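Local coordinates for protein hydrogenase maturation factor (Thermoanaerobacter tengcongensis, PDB 3VTH) that probably transfers the carbamoyl group of carbamoyl phosphate, at the expense of ATP, to the C-terminal cysteine of HypE during [NiFe]-hydrogenase maturation, at residues A[151-156]-A[182-187]; A[159-164]-A[189-194]; A[622-627]-A[668-673]. One frame throughout, in Å; residues are numbered along the deposited sequence.

Contact 1. Residues A[151-156]-A[182-187]. With ZN (zinc ion), chain D.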
loop_
_atom_site.group_PDB
_atom_site.type_symbol
_atom_site.label_atom_id
_atom_site.label_comp_id
_atom_site.label_asym_id
_atom_site.label_seq_id
_atom_site.Cartn_x
_atom_site.Cartn_y
_atom_site.Cartn_z
ATOM N N TYR A 151 7.230 22.595 -6.193
ATOM C CA TYR A 151 5.800 22.580 -6.510
ATOM C C TYR A 151 5.311 23.988 -6.863
ATOM O O TYR A 151 5.546 24.941 -6.124
ATOM C CB TYR A 151 5.006 22.003 -5.339
ATOM C CG TYR A 151 3.498 22.075 -5.483
ATOM C CD1 TYR A 151 2.774 23.107 -4.887
ATOM C CD2 TYR A 151 2.799 21.105 -6.200
ATOM C CE1 TYR A 151 1.380 23.177 -5.005
ATOM C CE2 TYR A 151 1.402 21.152 -6.318
ATOM C CZ TYR A 151 0.707 22.188 -5.712
ATOM O OH TYR A 151 -0.662 22.250 -5.809
ATOM N N ASP A 152 4.677 24.101 -8.031
ATOM C CA ASP A 152 4.013 25.309 -8.491
ATOM C C ASP A 152 3.046 24.858 -9.578
ATOM O O ASP A 152 3.255 23.824 -10.182
ATOM C CB ASP A 152 5.019 26.286 -9.117
ATOM C CG ASP A 152 5.635 27.223 -8.099
ATOM O OD1 ASP A 152 4.896 27.797 -7.265
ATOM O OD2 ASP A 152 6.866 27.389 -8.138
ATOM N N ARG A 153 2.019 25.654 -9.852
ATOM C CA ARG A 153 1.039 25.322 -10.897
ATOM C C ARG A 153 1.698 24.960 -12.236
ATOM O O ARG A 153 1.266 24.023 -12.908
ATOM C CB ARG A 153 0.071 26.498 -11.111
ATOM C CG ARG A 153 -1.212 26.142 -11.916
ATOM C CD ARG A 153 -1.929 27.454 -12.236
ATOM N NE ARG A 153 -3.227 27.303 -12.890
ATOM C CZ ARG A 153 -4.398 27.270 -12.250
ATOM N NH1 ARG A 153 -4.447 27.315 -10.913
ATOM N NH2 ARG A 153 -5.526 27.179 -12.943
ATOM N N ALA A 154 2.727 25.721 -12.623
ATOM C CA ALA A 154 3.432 25.524 -13.884
ATOM C C ALA A 154 4.113 24.154 -13.995
ATOM O O ALA A 154 4.461 23.726 -15.097
ATOM C CB ALA A 154 4.472 26.658 -14.112
ATOM N N LYS A 155 4.326 23.481 -12.865
ATOM C CA LYS A 155 4.930 22.136 -12.883
ATOM C C LYS A 155 3.911 21.040 -12.544
ATOM O O LYS A 155 4.268 19.972 -12.006
ATOM C CB LYS A 155 6.140 22.065 -11.937
ATOM C CG LYS A 155 7.284 22.998 -12.345
ATOM C CD LYS A 155 8.549 22.705 -11.571
ATOM C CE LYS A 155 9.641 23.742 -11.905
ATOM N NZ LYS A 155 10.196 23.542 -13.266
ATOM N N THR A 156 2.642 21.316 -12.845
ATOM C CA THR A 156 1.559 20.343 -12.666
ATOM C C THR A 156 0.756 20.316 -13.968
ATOM O O THR A 156 0.952 21.170 -14.842
ATOM C CB THR A 156 0.577 20.750 -11.534
ATOM O OG1 THR A 156 -0.144 21.918 -11.943
ATOM C CG2 THR A 156 1.304 21.039 -10.195
ATOM N N GLN A 182 -2.161 27.019 -5.482
ATOM C CA GLN A 182 -1.605 26.644 -6.788
ATOM C C GLN A 182 -2.598 25.970 -7.749
ATOM O O GLN A 182 -2.543 26.240 -8.938
ATOM C CB GLN A 182 -0.322 25.804 -6.644
ATOM C CG GLN A 182 0.867 26.589 -6.050
ATOM C CD GLN A 182 1.161 27.864 -6.827
ATOM O OE1 GLN A 182 1.390 27.840 -8.047
ATOM N NE2 GLN A 182 1.144 28.986 -6.124
ATOM N N PRO A 183 -3.501 25.104 -7.246
ATOM C CA PRO A 183 -4.434 24.473 -8.179
ATOM C C PRO A 183 -5.774 25.204 -8.423
ATOM O O PRO A 183 -6.658 24.638 -9.061
ATOM C CB PRO A 183 -4.709 23.127 -7.527
ATOM C CG PRO A 183 -4.575 23.376 -6.059
ATOM C CD PRO A 183 -3.593 24.522 -5.892
ATOM N N VAL A 184 -5.927 26.433 -7.940
ATOM C CA VAL A 184 -7.220 27.140 -8.042
ATOM C C VAL A 184 -7.791 27.191 -9.482
ATOM O O VAL A 184 -7.105 27.581 -10.440
ATOM C CB VAL A 184 -7.155 28.576 -7.427
ATOM C CG1 VAL A 184 -6.185 29.470 -8.197
ATOM C CG2 VAL A 184 -8.547 29.217 -7.376
ATOM N N ALA A 185 -9.048 26.788 -9.615
ATOM C CA ALA A 185 -9.742 26.799 -10.901
ATOM C C ALA A 185 -11.234 26.766 -10.642
ATOM O O ALA A 185 -11.658 26.608 -9.487
ATOM C CB ALA A 185 -9.318 25.588 -11.752
ATOM N N CYS A 186 -12.022 26.883 -11.714
ATOM C CA CYS A 186 -13.480 26.938 -11.607
ATOM C C CYS A 186 -14.117 26.399 -12.885
ATOM O O CYS A 186 -13.412 25.904 -13.765
ATOM C CB CYS A 186 -13.932 28.383 -11.354
ATOM S SG CYS A 186 -13.787 29.497 -12.802
ATOM N N PHE A 187 -15.441 26.496 -12.991
ATOM C CA PHE A 187 -16.154 26.073 -14.213
ATOM C C PHE A 187 -15.568 26.703 -15.480
ATOM O O PHE A 187 -15.468 26.049 -16.522
ATOM C CB PHE A 187 -17.655 26.410 -14.132
ATOM C CG PHE A 187 -18.483 25.357 -13.438
ATOM C CD1 PHE A 187 -18.652 24.098 -14.011
ATOM C CD2 PHE A 187 -19.090 25.622 -12.214
ATOM C CE1 PHE A 187 -19.420 23.118 -13.376
ATOM C CE2 PHE A 187 -19.858 24.638 -11.569
ATOM C CZ PHE A 187 -20.028 23.398 -12.155
HETATM ZN ZN ZN D . -11.607 30.250 -12.800
#
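Arg153 and Gln182 carry this contact, each using both backbone and side chain. The guanidinium of Arg153 takes Val184 O end-on with two nitrogens, NH1 at 2.7 Å and NH2 at 3.0 Å from that one oxygen, which lies close to the guanidinium plane. Arg153 NH1 also donates to Gln182 O at 2.9 Å; this bond is more bent, 139° at the hydrogen, and the donor stands above the carbonyl plane. The reach comes from an extended chain: with CG turned away from the backbone N (chi1 -165°) and no kink up to NE, the aliphatic part runs alongside Gln182 O, Arg153 CG 3.3 Å from it. In return, Gln182 folds at chi2, bringing OE1 2.9 Å from Arg153 N; that nearly straight bond lies in the amide carbonyl plane, on a lone pair. The Tyr151 ring runs antiparallel to the Gln182 side chain, Tyr151 CE1 3.5 Å from Gln182 CB, while Tyr151 OH meets Pro183 CD at 3.7 Å.

Further out, partners fix these groups. The other end of the Gln182 amide, NE2, is held by Tyr171 OH, and Arg153 NH2 has a second acceptor in Phe161 O. Arg153 thus binds the carbonyls of Gln182 and Val184 a short way before Cys186, whose SG is 2.3 Å from the zinc ion. Asp152 turns its carboxylate to Ser98 OG and to a salt bridge with Arg26, a predicted active-site residue, which makes this the junction between zinc finger and acylphosphatase domain.

Contact 2. Residues A[159-164]-A[189-194]; sequences KVFPMC and CGPSLS. With ZN (zinc ion), chain D.
Phe161 lies against the backbone of 189-191, and its side chain can be followed outward atom by atom. Phe161 CB starts 3.5 Å from Cys189 O. The first torsion sets CG beside the backbone N and opposite the carbonyl carbon (chi1 -68°), leaving Phe161 CD1 also 3.5 Å from Cys189 O and near Gly190 C. Phe161 CE1 then meets Pro191 CA at 3.6 Å, and Phe161 CZ at the far end reaches Pro191 CB at 3.9 Å. Pro191 CD stands over one face of the Phe161 ring, only 6° off the normal through the centroid, a CH-pi contact. With an alanine here, Pro191 would probably lose the ring face beneath its CD, and a gap would be likely to open beside Gly190.

Beyond the ring the two segments are joined mainly by polar links and the shared metal. A water bridges Pro162 O and, by a short and hence doubtful approach, Cys189 O. Cys164 N donates to Cys189 SG at 3.5 Å in a nearly straight bond (166°). Cys164 CB and Cys189 CB touch at 3.7 Å. Cys164 SG and Cys189 SG both bind the zinc ion, each at 2.3 Å; Cys167 and Cys186 complete its shell. Cys164 is also the N-cap of helix 165-171. A thiolate that binds metal and accepts a backbone N-H, beside paired CxxC sequences, is characteristic of a Cys4 zinc finger, here the second of HypF.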
loop_
_atom_site.group_PDB
_atom_site.type_symbol
_atom_site.label_atom_id
_atom_site.label_comp_id
_atom_site.label_asym_id
_atom_site.label_seq_id
_atom_site.Cartn_x
_atom_site.Cartn_y
_atom_site.Cartn_z
ATOM N N LYS A 159 -0.941 23.367 -15.660
ATOM C CA LYS A 159 -0.167 24.322 -16.451
ATOM C C LYS A 159 -0.831 24.689 -17.777
ATOM O O LYS A 159 -0.462 25.684 -18.388
ATOM C CB LYS A 159 1.251 23.802 -16.725
ATOM C CG LYS A 159 1.319 22.670 -17.760
ATOM C CD LYS A 159 2.723 22.078 -17.846
ATOM C CE LYS A 159 2.768 20.924 -18.846
ATOM N NZ LYS A 159 4.167 20.433 -19.014
ATOM N N VAL A 160 -1.782 23.876 -18.237
ATOM C CA VAL A 160 -2.518 24.204 -19.466
ATOM C C VAL A 160 -3.923 24.735 -19.172
ATOM O O VAL A 160 -4.756 24.854 -20.074
ATOM C CB VAL A 160 -2.553 23.033 -20.481
ATOM C CG1 VAL A 160 -1.147 22.719 -20.975
ATOM C CG2 VAL A 160 -3.240 21.780 -19.881
ATOM N N PHE A 161 -4.175 25.050 -17.903
ATOM C CA PHE A 161 -5.419 25.683 -17.482
ATOM C C PHE A 161 -5.147 27.040 -16.823
ATOM O O PHE A 161 -5.218 27.151 -15.602
ATOM C CB PHE A 161 -6.157 24.777 -16.498
ATOM C CG PHE A 161 -6.683 23.511 -17.110
ATOM C CD1 PHE A 161 -7.858 23.525 -17.880
ATOM C CD2 PHE A 161 -6.012 22.300 -16.924
ATOM C CE1 PHE A 161 -8.347 22.355 -18.460
ATOM C CE2 PHE A 161 -6.505 21.119 -17.495
ATOM C CZ PHE A 161 -7.676 21.149 -18.258
ATOM N N PRO A 162 -4.832 28.080 -17.618
ATOM C CA PRO A 162 -4.589 29.393 -16.994
ATOM C C PRO A 162 -5.823 29.917 -16.253
ATOM O O PRO A 162 -6.948 29.753 -16.733
ATOM C CB PRO A 162 -4.241 30.299 -18.185
ATOM C CG PRO A 162 -4.828 29.634 -19.353
ATOM C CD PRO A 162 -4.731 28.148 -19.085
ATOM N N MET A 163 -5.604 30.530 -15.093
ATOM C CA MET A 163 -6.696 31.009 -14.242
ATOM C C MET A 163 -7.481 32.102 -14.950
ATOM O O MET A 163 -6.896 32.977 -15.597
ATOM C CB MET A 163 -6.161 31.619 -12.940
ATOM C CG MET A 163 -5.466 30.683 -11.985
ATOM S SD MET A 163 -4.817 31.637 -10.566
ATOM C CE MET A 163 -3.520 32.631 -11.323
ATOM N N CYS A 164 -8.803 32.050 -14.801
ATOM C CA CYS A 164 -9.676 33.139 -15.222
ATOM C C CYS A 164 -9.491 34.333 -14.278
ATOM O O CYS A 164 -8.851 34.216 -13.220
ATOM C CB CYS A 164 -11.138 32.692 -15.215
ATOM S SG CYS A 164 -11.822 32.440 -13.546
ATOM N N CYS A 189 -12.456 28.129 -16.067
ATOM C CA CYS A 189 -11.038 28.025 -16.413
ATOM C C CYS A 189 -10.465 26.639 -16.119
ATOM O O CYS A 189 -9.305 26.356 -16.439
ATOM C CB CYS A 189 -10.224 29.118 -15.697
ATOM S SG CYS A 189 -10.073 28.905 -13.883
ATOM N N GLY A 190 -11.281 25.785 -15.513
ATOM C CA GLY A 190 -10.797 24.502 -15.023
ATOM C C GLY A 190 -11.035 23.354 -15.992
ATOM O O GLY A 190 -11.596 23.550 -17.065
ATOM N N PRO A 191 -10.586 22.147 -15.617
ATOM C CA PRO A 191 -10.905 20.949 -16.393
ATOM C C PRO A 191 -12.417 20.728 -16.466
ATOM O O PRO A 191 -13.163 21.274 -15.658
ATOM C CB PRO A 191 -10.234 19.807 -15.613
ATOM C CG PRO A 191 -9.720 20.411 -14.349
ATOM C CD PRO A 191 -9.779 21.871 -14.415
ATOM N N SER A 192 -12.850 19.930 -17.437
ATOM C CA SER A 192 -14.246 19.534 -17.550
ATOM C C SER A 192 -14.409 18.025 -17.808
ATOM O O SER A 192 -13.505 17.351 -18.327
ATOM C CB SER A 192 -14.935 20.356 -18.641
ATOM O OG SER A 192 -14.130 20.422 -19.798
ATOM N N LEU A 193 -15.564 17.511 -17.409
ATOM C CA LEU A 193 -15.964 16.144 -17.711
ATOM C C LEU A 193 -16.346 15.982 -19.175
ATOM O O LEU A 193 -16.796 16.930 -19.839
ATOM C CB LEU A 193 -17.156 15.733 -16.840
ATOM C CG LEU A 193 -16.935 15.788 -15.322
ATOM C CD1 LEU A 193 -18.280 15.653 -14.588
ATOM C CD2 LEU A 193 -15.909 14.746 -14.858
ATOM N N SER A 194 -16.190 14.757 -19.659
ATOM C CA SER A 194 -16.645 14.396 -20.984
ATOM C C SER A 194 -17.257 12.997 -20.891
ATOM O O SER A 194 -16.597 12.038 -20.416
ATOM C CB SER A 194 -15.475 14.458 -21.976
ATOM O OG SER A 194 -15.848 13.906 -23.237
HETATM ZN ZN ZN D . -11.607 30.250 -12.800
HETATM O O HOH W 1 -8.032 27.635 -18.190
#

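Contact 3. Residues A[622-627]-A[668-673]; sequences MELESL and YISAKF. With AP2 (phosphomethylphosphonic acid adenosyl ester), chain H.
Between 622-627 and 668-673 the polar link is a single bond: Ser670 OG donates to Leu624 O at 2.8 Å. The hydroxyl comes from above the carbonyl plane, 56° out of it, so no lone pair is addressed directly. Ser670 OG is placed opposite its own backbone N (chi1 -179°), on a CB that already points toward 622-627.

Apolar contacts lie beside that bond. Leu624 CD1 lies 3.8 Å from Ser670 CB, and Leu627 CD1 touches Ser670 CB at 3.7 Å. Leu624 CD2 meets Phe673 CD2 at 4.2 Å, the two side chains lying nearly perpendicular. Helix 597-607 adds Phe601 and Val604 against Leu624, and Phe601 also meets the Phe673 ring edge-to-face. These are helices of the second Kae1-like subdomain, a member of the actin-like ATPase clan. The axes of 622-626 and 668-673 cross at -104°, 9.5 Å apart at closest approach, a spacing that Ser670 bridges by its hydroxyl.

Ligand contacts leave helix 619-626 by another flank. Glu625 has its CB directed away from 668-673, and its OE1 accepts from N6 of the bound ADP analogue at 2.8 Å, while OE2 takes the backbone N-H of Arg707.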
loop_
_atom_site.group_PDB
_atom_site.type_symbol
_atom_site.label_atom_id
_atom_site.label_comp_id
_atom_site.label_asym_id
_atom_site.label_seq_id
_atom_site.Cartn_x
_atom_site.Cartn_y
_atom_site.Cartn_z
ATOM N N MET A 622 -7.132 -17.420 2.388
ATOM C CA MET A 622 -8.144 -16.435 2.757
ATOM C C MET A 622 -9.474 -17.089 3.112
ATOM O O MET A 622 -10.123 -16.700 4.075
ATOM C CB MET A 622 -8.333 -15.418 1.615
ATOM C CG MET A 622 -7.080 -14.556 1.390
ATOM S SD MET A 622 -7.180 -13.564 -0.128
ATOM C CE MET A 622 -8.404 -12.359 0.383
ATOM N N GLU A 623 -9.875 -18.090 2.335
ATOM C CA GLU A 623 -11.148 -18.755 2.607
ATOM C C GLU A 623 -11.089 -19.552 3.909
ATOM O O GLU A 623 -12.038 -19.539 4.688
ATOM C CB GLU A 623 -11.569 -19.632 1.432
ATOM C CG GLU A 623 -11.894 -18.810 0.165
ATOM C CD GLU A 623 -12.439 -19.661 -0.970
ATOM O OE1 GLU A 623 -12.764 -20.853 -0.735
ATOM O OE2 GLU A 623 -12.555 -19.135 -2.096
ATOM N N LEU A 624 -9.957 -20.207 4.144
ATOM C CA LEU A 624 -9.727 -20.968 5.367
ATOM C C LEU A 624 -9.825 -20.077 6.609
ATOM O O LEU A 624 -10.482 -20.440 7.593
ATOM C CB LEU A 624 -8.371 -21.691 5.286
ATOM C CG LEU A 624 -8.011 -22.762 6.315
ATOM C CD1 LEU A 624 -9.047 -23.895 6.343
ATOM C CD2 LEU A 624 -6.600 -23.305 6.037
ATOM N N GLU A 625 -9.206 -18.898 6.542
ATOM C CA GLU A 625 -9.300 -17.913 7.622
ATOM C C GLU A 625 -10.730 -17.410 7.826
ATOM O O GLU A 625 -11.194 -17.299 8.966
ATOM C CB GLU A 625 -8.354 -16.713 7.371
ATOM C CG GLU A 625 -8.334 -15.706 8.560
ATOM C CD GLU A 625 -7.735 -14.332 8.219
ATOM O OE1 GLU A 625 -7.295 -14.119 7.073
ATOM O OE2 GLU A 625 -7.722 -13.451 9.111
ATOM N N SER A 626 -11.431 -17.125 6.729
ATOM C CA SER A 626 -12.788 -16.585 6.804
ATOM C C SER A 626 -13.795 -17.522 7.465
ATOM O O SER A 626 -14.759 -17.060 8.065
ATOM C CB SER A 626 -13.322 -16.208 5.422
ATOM O OG SER A 626 -12.585 -15.106 4.905
ATOM N N LEU A 627 -13.585 -18.823 7.348
ATOM C CA LEU A 627 -14.585 -19.764 7.868
ATOM C C LEU A 627 -14.321 -20.217 9.306
ATOM O O LEU A 627 -15.102 -20.986 9.879
ATOM C CB LEU A 627 -14.745 -20.960 6.915
ATOM C CG LEU A 627 -13.498 -21.782 6.597
ATOM C CD1 LEU A 627 -13.177 -22.774 7.722
ATOM C CD2 LEU A 627 -13.693 -22.541 5.268
ATOM N N TYR A 668 -14.217 -25.372 12.793
ATOM C CA TYR A 668 -13.528 -25.854 13.984
ATOM C C TYR A 668 -12.124 -26.359 13.668
ATOM O O TYR A 668 -11.179 -26.042 14.376
ATOM C CB TYR A 668 -14.383 -26.949 14.640
ATOM C CG TYR A 668 -13.818 -27.538 15.909
ATOM C CD1 TYR A 668 -13.770 -26.792 17.088
ATOM C CD2 TYR A 668 -13.361 -28.849 15.938
ATOM C CE1 TYR A 668 -13.274 -27.336 18.263
ATOM C CE2 TYR A 668 -12.870 -29.407 17.109
ATOM C CZ TYR A 668 -12.828 -28.646 18.272
ATOM O OH TYR A 668 -12.332 -29.203 19.441
ATOM N N ILE A 669 -11.981 -27.127 12.594
ATOM C CA ILE A 669 -10.667 -27.609 12.155
ATOM C C ILE A 669 -9.734 -26.440 11.804
ATOM O O ILE A 669 -8.550 -26.438 12.133
ATOM C CB ILE A 669 -10.812 -28.556 10.949
ATOM C CG1 ILE A 669 -11.536 -29.844 11.374
ATOM C CG2 ILE A 669 -9.448 -28.867 10.336
ATOM C CD1 ILE A 669 -11.901 -30.752 10.218
ATOM N N SER A 670 -10.276 -25.439 11.133
ATOM C CA SER A 670 -9.472 -24.276 10.759
ATOM C C SER A 670 -8.969 -23.554 12.005
ATOM O O SER A 670 -7.797 -23.178 12.081
ATOM C CB SER A 670 -10.296 -23.317 9.900
ATOM O OG SER A 670 -9.491 -22.205 9.532
ATOM N N ALA A 671 -9.863 -23.354 12.975
ATOM C CA ALA A 671 -9.488 -22.700 14.222
ATOM C C ALA A 671 -8.356 -23.472 14.918
ATOM O O ALA A 671 -7.371 -22.880 15.348
ATOM C CB ALA A 671 -10.707 -22.541 15.142
ATOM N N LYS A 672 -8.504 -24.793 15.001
ATOM C CA LYS A 672 -7.487 -25.659 15.620
ATOM C C LYS A 672 -6.150 -25.566 14.882
ATOM O O LYS A 672 -5.071 -25.567 15.499
ATOM C CB LYS A 672 -7.970 -27.112 15.631
ATOM C CG LYS A 672 -9.091 -27.436 16.644
ATOM C CD LYS A 672 -9.462 -28.934 16.609
ATOM C CE LYS A 672 -8.447 -29.806 17.345
ATOM N NZ LYS A 672 -8.900 -31.226 17.386
ATOM N N PHE A 673 -6.214 -25.525 13.559
ATOM C CA PHE A 673 -5.004 -25.367 12.754
ATOM C C PHE A 673 -4.323 -24.010 12.995
ATOM O O PHE A 673 -3.100 -23.966 13.189
ATOM C CB PHE A 673 -5.296 -25.604 11.260
ATOM C CG PHE A 673 -4.193 -25.162 10.349
ATOM C CD1 PHE A 673 -2.947 -25.792 10.380
ATOM C CD2 PHE A 673 -4.393 -24.105 9.463
ATOM C CE1 PHE A 673 -1.899 -25.357 9.543
ATOM C CE2 PHE A 673 -3.361 -23.669 8.618
ATOM C CZ PHE A 673 -2.113 -24.295 8.658
HETATM P PB AP2 H . 5.787 -14.739 -1.557
HETATM O O1B AP2 H . 5.021 -15.876 -0.927
HETATM O O2B AP2 H . 6.942 -14.196 -0.775
HETATM O O3B AP2 H . 6.070 -14.993 -3.017
HETATM C C3A AP2 H . 4.553 -13.411 -1.585
HETATM P PA AP2 H . 4.064 -12.778 0.046
HETATM O O1A AP2 H . 3.252 -11.555 -0.358
HETATM O O2A AP2 H . 5.168 -12.634 1.064
HETATM O "O5'" AP2 H . 3.084 -13.917 0.646
HETATM C "C5'" AP2 H . 1.816 -14.091 0.024
HETATM C "C4'" AP2 H . 1.303 -15.421 0.527
HETATM O "O4'" AP2 H . 0.887 -15.290 1.887
HETATM C "C3'" AP2 H . 0.070 -15.890 -0.219
HETATM O "O3'" AP2 H . 0.427 -16.473 -1.477
HETATM C "C2'" AP2 H . -0.489 -16.878 0.785
HETATM O "O2'" AP2 H . 0.231 -18.103 0.604
HETATM C "C1'" AP2 H . -0.160 -16.236 2.140
HETATM N N9 AP2 H . -1.411 -15.594 2.636
HETATM C C8 AP2 H . -2.088 -14.556 2.083
HETATM N N7 AP2 H . -3.222 -14.268 2.777
HETATM C C5 AP2 H . -3.287 -15.132 3.808
HETATM C C6 AP2 H . -4.223 -15.390 4.931
HETATM N N6 AP2 H . -5.339 -14.638 5.105
HETATM N N1 AP2 H . -3.919 -16.412 5.777
HETATM C C2 AP2 H . -2.805 -17.163 5.642
HETATM N N3 AP2 H . -1.920 -16.990 4.635
HETATM C C4 AP2 H . -2.106 -16.009 3.708
#

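Overall arrangement
Contacts 1 and 2 are neighbours, their centres 9 Å apart, and their segments alternate along the chain: 151-156, 159-164, 182-187, 189-194. Helix 165-171 lies between the first pair of segments and the second, and both contacts reach the same zinc ion. Packing of Met163 on Val184 further joins them. On one side, 151-156 joins the acylphosphatase domain through Asp152 and Arg26, whereas 189-194 runs into edge strand 193-196 of the ten-stranded sheet. Contact 3 comes much later in the sequence, in the Kae1-like part, with its centre 51 and 53 Å from those of the other two and across the chain's centre. The zinc finger and the helix pair that carries the nucleotide-binding Glu625 are therefore spatially separate.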